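Local coordinates for coiled-coil and C2 domain-containing protein 1-like (Drosophila melanogaster, PDB 6EI6), which binds monophosphorylated phosphatidylinositols through its C2 domain and regulates the ESCRT-III subunit Shrub in endosomal protein sorting, probably by preventing its inappropriate polymerisation, at residues Glu119-Val124 with Lys246-Asn251; Gly211-Lys216 with Tyr230-Gly235; Tyr141-Phe146 with Lys194-Ser199. All coordinates share one frame; numbering follows the deposited sequence.

Contact 1 of 3, residues Glu119-Val124 with Lys246-Asn251; sequences ELEIVV and KIRVRN
E121 sends CG anti to its backbone N (chi1 -176°) and runs straight on from there, while R248, its partner on the facing strand, starts with CG anti to the carbonyl carbon and folds at chi3 (64°). The two side chains therefore lie alongside each other and end in a salt bridge, R248 NH1 to E121 OE2 at 3.0 Å. The bond is bent, and NH1 reaches the oxygen from above the carboxylate plane, the two flat groups being turned 39° apart. OE2 also takes a salt bridge from R172, and R248 NH2 pairs with D114, so this buried arginine joins two acids. Were R248 an alanine, the link between E121 and D114 would be lost, and each acid would probably lack the charge that now faces it from this strand, although R172 still pairs with E121. The backbones form an antiparallel ladder here, with I122 and I247 between two hydrogen-bonded pairs: E121 N to R248 O is 2.9 Å and almost perfectly straight, and V123 N reaches K246 O at 2.8 Å. V123 and K246 pack CB against CB at 3.7 Å. On the other face, L120 CD1 wedges against I247 CG2 (3.9 Å) and V249 CG1 (3.8 Å). The pair forms the middle of one four-stranded sheet of the C2 beta-sandwich, flanked by strands 171-176 and 225-233; across the core I122 meets V144 and F195, and I247 meets V193.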
loop_
_atom_site.group_PDB
_atom_site.type_symbol
_atom_site.label_atom_id
_atom_site.label_comp_id
_atom_site.label_asym_id
_atom_site.label_seq_id
_atom_site.Cartn_x
_atom_site.Cartn_y
_atom_site.Cartn_z
ATOM N N GLU A 119 -3.754 -9.579 -11.755
ATOM C CA GLU A 119 -4.494 -10.026 -10.583
ATOM C C GLU A 119 -4.295 -9.094 -9.397
ATOM O O GLU A 119 -3.158 -8.798 -9.007
ATOM C CB GLU A 119 -4.075 -11.438 -10.187
ATOM C CG GLU A 119 -4.820 -12.479 -10.961
ATOM C CD GLU A 119 -4.575 -13.877 -10.457
ATOM O OE1 GLU A 119 -3.573 -14.104 -9.720
ATOM O OE2 GLU A 119 -5.407 -14.752 -10.808
ATOM N N LEU A 120 -5.407 -8.671 -8.806
ATOM C CA LEU A 120 -5.423 -8.054 -7.492
ATOM C C LEU A 120 -6.041 -9.038 -6.516
ATOM O O LEU A 120 -7.093 -9.618 -6.801
ATOM C CB LEU A 120 -6.209 -6.746 -7.515
ATOM C CG LEU A 120 -6.231 -6.030 -6.173
ATOM C CD1 LEU A 120 -6.024 -4.531 -6.331
ATOM C CD2 LEU A 120 -7.547 -6.322 -5.491
ATOM N N GLU A 121 -5.392 -9.226 -5.373
ATOM C CA GLU A 121 -5.877 -10.111 -4.328
ATOM C C GLU A 121 -6.318 -9.303 -3.111
ATOM O O GLU A 121 -5.629 -8.365 -2.697
ATOM C CB GLU A 121 -4.798 -11.113 -3.921
ATOM C CG GLU A 121 -5.275 -12.122 -2.897
ATOM C CD GLU A 121 -4.216 -13.130 -2.546
ATOM O OE1 GLU A 121 -4.241 -14.240 -3.133
ATOM O OE2 GLU A 121 -3.353 -12.803 -1.690
ATOM N N ILE A 122 -7.465 -9.677 -2.529
ATOM C CA ILE A 122 -7.970 -9.087 -1.289
ATOM C C ILE A 122 -8.015 -10.175 -0.224
ATOM O O ILE A 122 -8.510 -11.279 -0.481
ATOM C CB ILE A 122 -9.357 -8.456 -1.477
ATOM C CG1 ILE A 122 -9.257 -7.292 -2.448
ATOM C CG2 ILE A 122 -9.913 -7.979 -0.146
ATOM C CD1 ILE A 122 -10.574 -6.898 -3.044
ATOM N N VAL A 123 -7.486 -9.873 0.959
ATOM C CA VAL A 123 -7.452 -10.813 2.071
ATOM C C VAL A 123 -8.204 -10.187 3.232
ATOM O O VAL A 123 -7.807 -9.125 3.732
ATOM C CB VAL A 123 -6.018 -11.153 2.492
ATOM C CG1 VAL A 123 -6.038 -12.192 3.587
ATOM C CG2 VAL A 123 -5.197 -11.636 1.289
ATOM N N VAL A 124 -9.293 -10.828 3.649
ATOM C CA VAL A 124 -9.992 -10.453 4.872
ATOM C C VAL A 124 -9.390 -11.313 5.977
ATOM O O VAL A 124 -9.561 -12.533 5.989
ATOM C CB VAL A 124 -11.510 -10.647 4.748
ATOM C CG1 VAL A 124 -12.237 -10.051 5.946
ATOM C CG2 VAL A 124 -12.034 -10.010 3.466
ATOM N N LYS A 246 -5.634 -7.232 3.854
ATOM C CA LYS A 246 -4.518 -7.090 2.929
ATOM C C LYS A 246 -5.046 -6.844 1.520
ATOM O O LYS A 246 -6.074 -7.404 1.129
ATOM C CB LYS A 246 -3.640 -8.332 2.918
ATOM C CG LYS A 246 -3.054 -8.721 4.261
ATOM C CD LYS A 246 -2.392 -10.079 4.130
ATOM C CE LYS A 246 -1.397 -10.301 5.246
ATOM N NZ LYS A 246 -0.759 -11.638 5.099
ATOM N N ILE A 247 -4.355 -5.997 0.754
ATOM C CA ILE A 247 -4.609 -5.864 -0.675
ATOM C C ILE A 247 -3.278 -5.976 -1.399
ATOM O O ILE A 247 -2.333 -5.234 -1.102
ATOM C CB ILE A 247 -5.303 -4.542 -1.026
ATOM C CG1 ILE A 247 -6.459 -4.280 -0.052
ATOM C CG2 ILE A 247 -5.801 -4.595 -2.466
ATOM C CD1 ILE A 247 -7.187 -2.999 -0.349
ATOM N N ARG A 248 -3.193 -6.910 -2.336
ATOM C CA ARG A 248 -1.906 -7.294 -2.893
ATOM C C ARG A 248 -1.965 -7.325 -4.406
ATOM O O ARG A 248 -2.938 -7.808 -4.987
ATOM C CB ARG A 248 -1.480 -8.653 -2.372
ATOM C CG ARG A 248 -1.495 -8.748 -0.858
ATOM C CD ARG A 248 -1.150 -10.156 -0.400
ATOM N NE ARG A 248 0.214 -10.542 -0.777
ATOM C CZ ARG A 248 0.501 -11.445 -1.716
ATOM N NH1 ARG A 248 -0.480 -12.059 -2.385
ATOM N NH2 ARG A 248 1.769 -11.741 -1.986
ATOM N N VAL A 249 -0.906 -6.827 -5.042
ATOM C CA VAL A 249 -0.723 -6.951 -6.483
ATOM C C VAL A 249 0.662 -7.533 -6.748
ATOM O O VAL A 249 1.521 -7.583 -5.861
ATOM C CB VAL A 249 -0.904 -5.613 -7.214
ATOM C CG1 VAL A 249 -2.358 -5.217 -7.187
ATOM C CG2 VAL A 249 -0.038 -4.548 -6.557
ATOM N N ARG A 250 0.846 -8.024 -7.978
ATOM C CA ARG A 250 2.144 -8.568 -8.368
ATOM C C ARG A 250 3.213 -7.477 -8.415
ATOM O O ARG A 250 4.358 -7.705 -8.029
ATOM C CB ARG A 250 2.047 -9.273 -9.721
ATOM C CG ARG A 250 3.269 -9.073 -10.587
ATOM C CD ARG A 250 3.529 -10.215 -11.550
ATOM N NE ARG A 250 4.247 -11.300 -10.882
ATOM C CZ ARG A 250 4.768 -12.349 -11.510
ATOM N NH1 ARG A 250 4.659 -12.444 -12.823
ATOM N NH2 ARG A 250 5.398 -13.295 -10.825
ATOM N N ASN A 251 2.874 -6.287 -8.888
ATOM C CA ASN A 251 3.812 -5.180 -8.782
ATOM C C ASN A 251 3.011 -3.892 -8.791
ATOM O O ASN A 251 1.832 -3.900 -9.167
ATOM C CB ASN A 251 4.858 -5.213 -9.913
ATOM C CG ASN A 251 4.238 -5.393 -11.279
ATOM O OD1 ASN A 251 4.247 -6.493 -11.825
ATOM N ND2 ASN A 251 3.709 -4.320 -11.849
#

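Contact 2 of 3, residues Gly211-Lys216 with Tyr230-Gly235; sequences GTVNVK and YDLMDG. With SO4 (sulfate ion), chain C.
Y230 lays its ring against V215, whose CG2 sits over the middle of one face, 3.7 Å from the ring centroid and only 11° off the normal, a well-formed CH-pi contact. The other methyl, CG1, touches the phenol oxygen, 3.6 Å from Y230 OH. V213 meets the same tyrosine at its CB: V213 CG1 stands anti to the backbone N (chi1 168°) and comes to 3.5 Å from Y230 CB, whereas CG2 turns to L232 CD1 at 3.9 Å. One residue thus fills the angle between the tyrosine stem and the leucine branch. Strands 208-216 and 225-233 are the outermost strands of the two different sheets of the C2 beta-sandwich, and at 133° between their directions they converge near T212 and M233. There a single antiparallel hydrogen-bonded bridge joins them, M233 N to T212 O at 2.7 Å and T212 N to M233 O at 2.8 Å. Next to the bridge G211 packs against L232, its CA 4.0 Å from L232 CG. Away from this interface, K216 NZ donates to O3 of a sulfate ion at 3.2 Å, an anion also held by H191 and G192, and also bonds R190 O.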
loop_
_atom_site.group_PDB
_atom_site.type_symbol
_atom_site.label_atom_id
_atom_site.label_comp_id
_atom_site.label_asym_id
_atom_site.label_seq_id
_atom_site.Cartn_x
_atom_site.Cartn_y
_atom_site.Cartn_z
ATOM N N GLY A 211 -20.521 -2.563 10.850
ATOM C CA GLY A 211 -19.703 -1.412 10.509
ATOM C C GLY A 211 -19.093 -1.563 9.130
ATOM O O GLY A 211 -19.055 -2.656 8.554
ATOM N N THR A 212 -18.610 -0.435 8.616
ATOM C CA THR A 212 -17.988 -0.346 7.307
ATOM C C THR A 212 -16.519 0.076 7.429
ATOM O O THR A 212 -16.137 0.823 8.343
ATOM C CB THR A 212 -18.768 0.623 6.408
ATOM O OG1 THR A 212 -20.095 0.111 6.220
ATOM C CG2 THR A 212 -18.116 0.734 5.032
ATOM N N VAL A 213 -15.697 -0.438 6.507
ATOM C CA VAL A 213 -14.292 -0.073 6.357
ATOM C C VAL A 213 -14.027 0.205 4.882
ATOM O O VAL A 213 -14.345 -0.629 4.026
ATOM C CB VAL A 213 -13.364 -1.191 6.859
ATOM C CG1 VAL A 213 -11.953 -0.914 6.427
ATOM C CG2 VAL A 213 -13.461 -1.355 8.376
ATOM N N ASN A 214 -13.440 1.364 4.577
ATOM C CA ASN A 214 -13.113 1.739 3.204
ATOM C C ASN A 214 -11.612 1.958 3.077
ATOM O O ASN A 214 -11.061 2.840 3.737
ATOM C CB ASN A 214 -13.864 3.000 2.781
ATOM C CG ASN A 214 -15.275 2.698 2.339
ATOM O OD1 ASN A 214 -15.479 2.040 1.314
ATOM N ND2 ASN A 214 -16.266 3.162 3.113
ATOM N N VAL A 215 -10.958 1.181 2.216
ATOM C CA VAL A 215 -9.503 1.228 2.059
ATOM C C VAL A 215 -9.148 1.754 0.669
ATOM O O VAL A 215 -9.485 1.129 -0.346
ATOM C CB VAL A 215 -8.883 -0.151 2.298
ATOM C CG1 VAL A 215 -7.378 -0.085 2.101
ATOM C CG2 VAL A 215 -9.260 -0.634 3.694
ATOM N N LYS A 216 -8.479 2.907 0.624
ATOM C CA LYS A 216 -8.054 3.497 -0.643
ATOM C C LYS A 216 -6.998 2.626 -1.325
ATOM O O LYS A 216 -6.093 2.090 -0.675
ATOM C CB LYS A 216 -7.482 4.899 -0.418
ATOM C CG LYS A 216 -8.485 5.909 0.054
ATOM C CD LYS A 216 -9.619 6.010 -0.941
ATOM C CE LYS A 216 -10.006 7.449 -1.148
ATOM N NZ LYS A 216 -11.057 7.533 -2.198
ATOM N N TYR A 230 -8.258 -1.561 10.474
ATOM C CA TYR A 230 -9.047 -0.346 10.293
ATOM C C TYR A 230 -10.259 -0.333 11.220
ATOM O O TYR A 230 -10.821 -1.381 11.550
ATOM C CB TYR A 230 -9.517 -0.196 8.829
ATOM C CG TYR A 230 -8.397 -0.241 7.813
ATOM C CD1 TYR A 230 -7.821 -1.454 7.418
ATOM C CD2 TYR A 230 -7.909 0.927 7.250
ATOM C CE1 TYR A 230 -6.790 -1.490 6.506
ATOM C CE2 TYR A 230 -6.885 0.899 6.324
ATOM C CZ TYR A 230 -6.330 -0.307 5.963
ATOM O OH TYR A 230 -5.320 -0.301 5.041
ATOM N N ASP A 231 -10.668 0.870 11.618
ATOM C CA ASP A 231 -11.797 1.046 12.525
ATOM C C ASP A 231 -13.111 0.848 11.785
ATOM O O ASP A 231 -13.339 1.473 10.742
ATOM C CB ASP A 231 -11.795 2.449 13.140
ATOM C CG ASP A 231 -10.704 2.645 14.180
ATOM O OD1 ASP A 231 -10.397 1.678 14.922
ATOM O OD2 ASP A 231 -10.153 3.778 14.242
ATOM N N LEU A 232 -14.003 0.035 12.355
ATOM C CA LEU A 232 -15.353 -0.057 11.811
ATOM C C LEU A 232 -16.048 1.289 11.966
ATOM O O LEU A 232 -15.998 1.901 13.039
ATOM C CB LEU A 232 -16.132 -1.171 12.505
ATOM C CG LEU A 232 -16.073 -2.546 11.815
ATOM C CD1 LEU A 232 -14.653 -3.079 11.642
ATOM C CD2 LEU A 232 -16.876 -3.558 12.581
ATOM N N MET A 233 -16.634 1.784 10.868
ATOM C CA MET A 233 -17.308 3.077 10.838
ATOM C C MET A 233 -18.800 2.892 10.606
ATOM O O MET A 233 -19.234 1.899 10.012
ATOM C CB MET A 233 -16.755 4.010 9.730
ATOM C CG MET A 233 -15.321 4.485 9.958
ATOM S SD MET A 233 -15.040 5.358 11.531
ATOM C CE MET A 233 -15.777 6.959 11.172
ATOM N N ASP A 234 -19.572 3.873 11.081
ATOM C CA ASP A 234 -21.003 3.972 10.808
ATOM C C ASP A 234 -21.272 5.195 9.939
ATOM O O ASP A 234 -21.626 5.053 8.773
ATOM C CB ASP A 234 -21.813 4.034 12.101
ATOM C CG ASP A 234 -23.325 3.915 11.856
ATOM O OD1 ASP A 234 -23.788 4.254 10.739
ATOM O OD2 ASP A 234 -24.058 3.504 12.789
ATOM N N GLY A 235 -21.105 6.395 10.461
ATOM C CA GLY A 235 -21.023 7.521 9.551
ATOM C C GLY A 235 -19.609 7.764 9.049
ATOM O O GLY A 235 -19.116 6.915 8.304
HETATM S S SO4 C . -14.439 5.296 -3.278
HETATM O O1 SO4 C . -14.395 4.112 -4.154
HETATM O O2 SO4 C . -14.402 6.536 -4.071
HETATM O O3 SO4 C . -13.288 5.258 -2.356
HETATM O O4 SO4 C . -15.701 5.274 -2.526
#

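Contact 3 of 3, residues Tyr141-Phe146 with Lys194-Ser199; sequences YVRVEF and KFEIYS. With SO4 (sulfate ion), chain D.
Y141 and Y198 meet through a ring face and a stem: CB of Y198 rests over one face of the Y141 ring, 3.4 Å above its plane and displaced toward the rim, with Y141 CZ its nearest atom. The two rings are almost parallel, 11° apart, but so far slid that they barely overlap. This pair lies at one end of the antiparallel ladder between strands 140-145 and 192-199, the middle pair of a four-stranded sheet in the C2 beta-sandwich. Y141 takes the first torsion that sets CG between backbone N and carbonyl carbon (chi1 69°), which swings its ring across toward Y198. Along the same face R143 extends its chain past the Y198 ring, CD to CE2 at 3.7 Å, and E145 runs beside K194 to a long salt bridge, OE1 to NZ at 3.9 Å. The inward face is apolar: V144 CG2 packs on F195 CD2 at 3.8 Å, and V142 CG1 approaches the edge of the F195 ring near its plane.

Six backbone hydrogen bonds fix this register, among them R143 N to E196 O at 2.8 Å and Y198 N to Y141 O, also 2.8 Å. In the second shell, Y141 OH is hydrogen-bonded to D207, which ties down the far end of the ring, and Y198 OH donates to E196 OE1. F195 and V142 are backed by L243 of the opposing sheet. At the outer end the R143 guanidinium has the Y141 ring atom CE2 over one face and a sulfate ion, also bound by K157, at its edge: a weak hydrogen bond of 3.5 Å from R143 NH1 to sulfate O1.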
loop_
_atom_site.group_PDB
_atom_site.type_symbol
_atom_site.label_atom_id
_atom_site.label_comp_id
_atom_site.label_asym_id
_atom_site.label_seq_id
_atom_site.Cartn_x
_atom_site.Cartn_y
_atom_site.Cartn_z
ATOM N N TYR A 141 -19.928 -12.068 9.070
ATOM C CA TYR A 141 -19.358 -12.277 7.750
ATOM C C TYR A 141 -19.093 -10.894 7.161
ATOM O O TYR A 141 -19.647 -9.892 7.623
ATOM C CB TYR A 141 -20.282 -13.135 6.867
ATOM C CG TYR A 141 -21.558 -12.444 6.466
ATOM C CD1 TYR A 141 -22.681 -12.470 7.292
ATOM C CD2 TYR A 141 -21.641 -11.749 5.271
ATOM C CE1 TYR A 141 -23.848 -11.822 6.933
ATOM C CE2 TYR A 141 -22.802 -11.095 4.910
ATOM C CZ TYR A 141 -23.905 -11.136 5.748
ATOM O OH TYR A 141 -25.057 -10.474 5.375
ATOM N N VAL A 142 -18.222 -10.834 6.155
ATOM C CA VAL A 142 -17.775 -9.568 5.579
ATOM C C VAL A 142 -18.052 -9.587 4.082
ATOM O O VAL A 142 -17.686 -10.543 3.396
ATOM C CB VAL A 142 -16.277 -9.318 5.860
ATOM C CG1 VAL A 142 -15.868 -7.924 5.419
ATOM C CG2 VAL A 142 -15.951 -9.542 7.326
ATOM N N ARG A 143 -18.713 -8.545 3.587
ATOM C CA ARG A 143 -18.892 -8.330 2.161
ATOM C C ARG A 143 -17.786 -7.434 1.623
ATOM O O ARG A 143 -17.404 -6.450 2.263
ATOM C CB ARG A 143 -20.230 -7.664 1.868
ATOM C CG ARG A 143 -21.438 -8.433 2.321
ATOM C CD ARG A 143 -22.708 -7.844 1.689
ATOM N NE ARG A 143 -23.889 -8.633 2.020
ATOM C CZ ARG A 143 -24.159 -9.837 1.514
ATOM N NH1 ARG A 143 -23.328 -10.417 0.645
ATOM N NH2 ARG A 143 -25.268 -10.469 1.888
ATOM N N VAL A 144 -17.298 -7.761 0.429
ATOM C CA VAL A 144 -16.212 -7.036 -0.218
ATOM C C VAL A 144 -16.727 -6.501 -1.539
ATOM O O VAL A 144 -17.323 -7.246 -2.323
ATOM C CB VAL A 144 -14.984 -7.932 -0.446
ATOM C CG1 VAL A 144 -13.890 -7.138 -1.184
ATOM C CG2 VAL A 144 -14.476 -8.511 0.887
ATOM N N GLU A 145 -16.497 -5.223 -1.786
ATOM C CA GLU A 145 -16.944 -4.563 -3.001
ATOM C C GLU A 145 -15.748 -3.857 -3.629
ATOM O O GLU A 145 -15.193 -2.927 -3.036
ATOM C CB GLU A 145 -18.069 -3.581 -2.691
ATOM C CG GLU A 145 -18.574 -2.815 -3.893
ATOM C CD GLU A 145 -19.880 -2.136 -3.612
ATOM O OE1 GLU A 145 -20.311 -2.148 -2.440
ATOM O OE2 GLU A 145 -20.476 -1.583 -4.556
ATOM N N PHE A 146 -15.340 -4.311 -4.812
ATOM C CA PHE A 146 -14.173 -3.787 -5.517
ATOM C C PHE A 146 -14.622 -3.127 -6.816
ATOM O O PHE A 146 -15.226 -3.805 -7.663
ATOM C CB PHE A 146 -13.167 -4.915 -5.805
ATOM C CG PHE A 146 -11.926 -4.440 -6.496
ATOM C CD1 PHE A 146 -11.937 -4.132 -7.851
ATOM C CD2 PHE A 146 -10.757 -4.256 -5.782
ATOM C CE1 PHE A 146 -10.807 -3.652 -8.477
ATOM C CE2 PHE A 146 -9.619 -3.776 -6.405
ATOM C CZ PHE A 146 -9.643 -3.476 -7.753
ATOM N N LYS A 194 -14.464 -1.542 -0.466
ATOM C CA LYS A 194 -15.410 -1.397 0.637
ATOM C C LYS A 194 -15.596 -2.737 1.346
ATOM O O LYS A 194 -15.858 -3.752 0.697
ATOM C CB LYS A 194 -16.752 -0.867 0.118
ATOM C CG LYS A 194 -17.827 -0.576 1.206
ATOM C CD LYS A 194 -19.253 -0.370 0.601
ATOM C CE LYS A 194 -19.538 1.090 0.251
ATOM N NZ LYS A 194 -20.757 1.242 -0.600
ATOM N N PHE A 195 -15.456 -2.742 2.673
ATOM C CA PHE A 195 -15.681 -3.928 3.496
ATOM C C PHE A 195 -16.865 -3.670 4.417
ATOM O O PHE A 195 -16.811 -2.764 5.251
ATOM C CB PHE A 195 -14.454 -4.272 4.339
ATOM C CG PHE A 195 -13.250 -4.608 3.537
ATOM C CD1 PHE A 195 -12.421 -3.603 3.045
ATOM C CD2 PHE A 195 -12.944 -5.929 3.253
ATOM C CE1 PHE A 195 -11.328 -3.908 2.281
ATOM C CE2 PHE A 195 -11.837 -6.244 2.501
ATOM C CZ PHE A 195 -11.023 -5.226 2.010
ATOM N N GLU A 196 -17.912 -4.481 4.308
ATOM C CA GLU A 196 -19.086 -4.347 5.171
ATOM C C GLU A 196 -19.156 -5.532 6.122
ATOM O O GLU A 196 -19.172 -6.680 5.680
ATOM C CB GLU A 196 -20.356 -4.218 4.340
ATOM C CG GLU A 196 -20.396 -2.900 3.618
ATOM C CD GLU A 196 -21.540 -2.800 2.641
ATOM O OE1 GLU A 196 -22.268 -3.797 2.494
ATOM O OE2 GLU A 196 -21.713 -1.727 2.016
ATOM N N ILE A 197 -19.161 -5.256 7.422
ATOM C CA ILE A 197 -19.144 -6.301 8.437
ATOM C C ILE A 197 -20.576 -6.517 8.930
ATOM O O ILE A 197 -21.236 -5.581 9.397
ATOM C CB ILE A 197 -18.196 -5.950 9.589
ATOM C CG1 ILE A 197 -16.757 -5.851 9.079
ATOM C CG2 ILE A 197 -18.262 -7.021 10.653
ATOM C CD1 ILE A 197 -16.333 -4.446 8.637
ATOM N N TYR A 198 -21.076 -7.741 8.803
ATOM C CA TYR A 198 -22.472 -8.029 9.102
ATOM C C TYR A 198 -22.579 -9.087 10.187
ATOM O O TYR A 198 -21.815 -10.063 10.191
ATOM C CB TYR A 198 -23.217 -8.516 7.871
ATOM C CG TYR A 198 -23.671 -7.438 6.918
ATOM C CD1 TYR A 198 -24.895 -6.808 7.077
ATOM C CD2 TYR A 198 -22.898 -7.080 5.830
ATOM C CE1 TYR A 198 -25.318 -5.834 6.188
ATOM C CE2 TYR A 198 -23.327 -6.115 4.939
ATOM C CZ TYR A 198 -24.529 -5.498 5.126
ATOM O OH TYR A 198 -24.937 -4.534 4.230
ATOM N N SER A 199 -23.526 -8.885 11.110
ATOM C CA SER A 199 -23.929 -9.944 12.035
ATOM C C SER A 199 -25.060 -10.748 11.405
ATOM O O SER A 199 -25.922 -10.186 10.712
ATOM C CB SER A 199 -24.380 -9.378 13.383
ATOM O OG SER A 199 -25.640 -8.741 13.255
HETATM S S SO4 D . -26.258 -12.774 -1.360
HETATM O O1 SO4 D . -25.105 -13.155 -0.536
HETATM O O2 SO4 D . -25.794 -12.027 -2.538
HETATM O O3 SO4 D . -26.981 -13.980 -1.794
HETATM O O4 SO4 D . -27.159 -11.934 -0.567
#

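In the fold
All three contacts belong to the C2 domain. Contact 1 lies within one sheet of the sandwich and contact 3 within the other, their centres about 16 Å apart, and they meet in the core where I122 CG2 packs on F195 CZ at 3.7 Å and L120 on F146. Contact 2 ties edge strands of both sheets together. Its centre is about 10 Å from that of contact 3, with which it shares a sheet: V213 O lies 2.7 Å from F195 N, a probable hydrogen bond. The centres of contacts 1 and 2 are about 19 Å apart, yet I247 CD1 lies 3.8 Å from V215 CG1. The two sulfates, probably from the crystallisation liquor, sit at contacts 2 and 3.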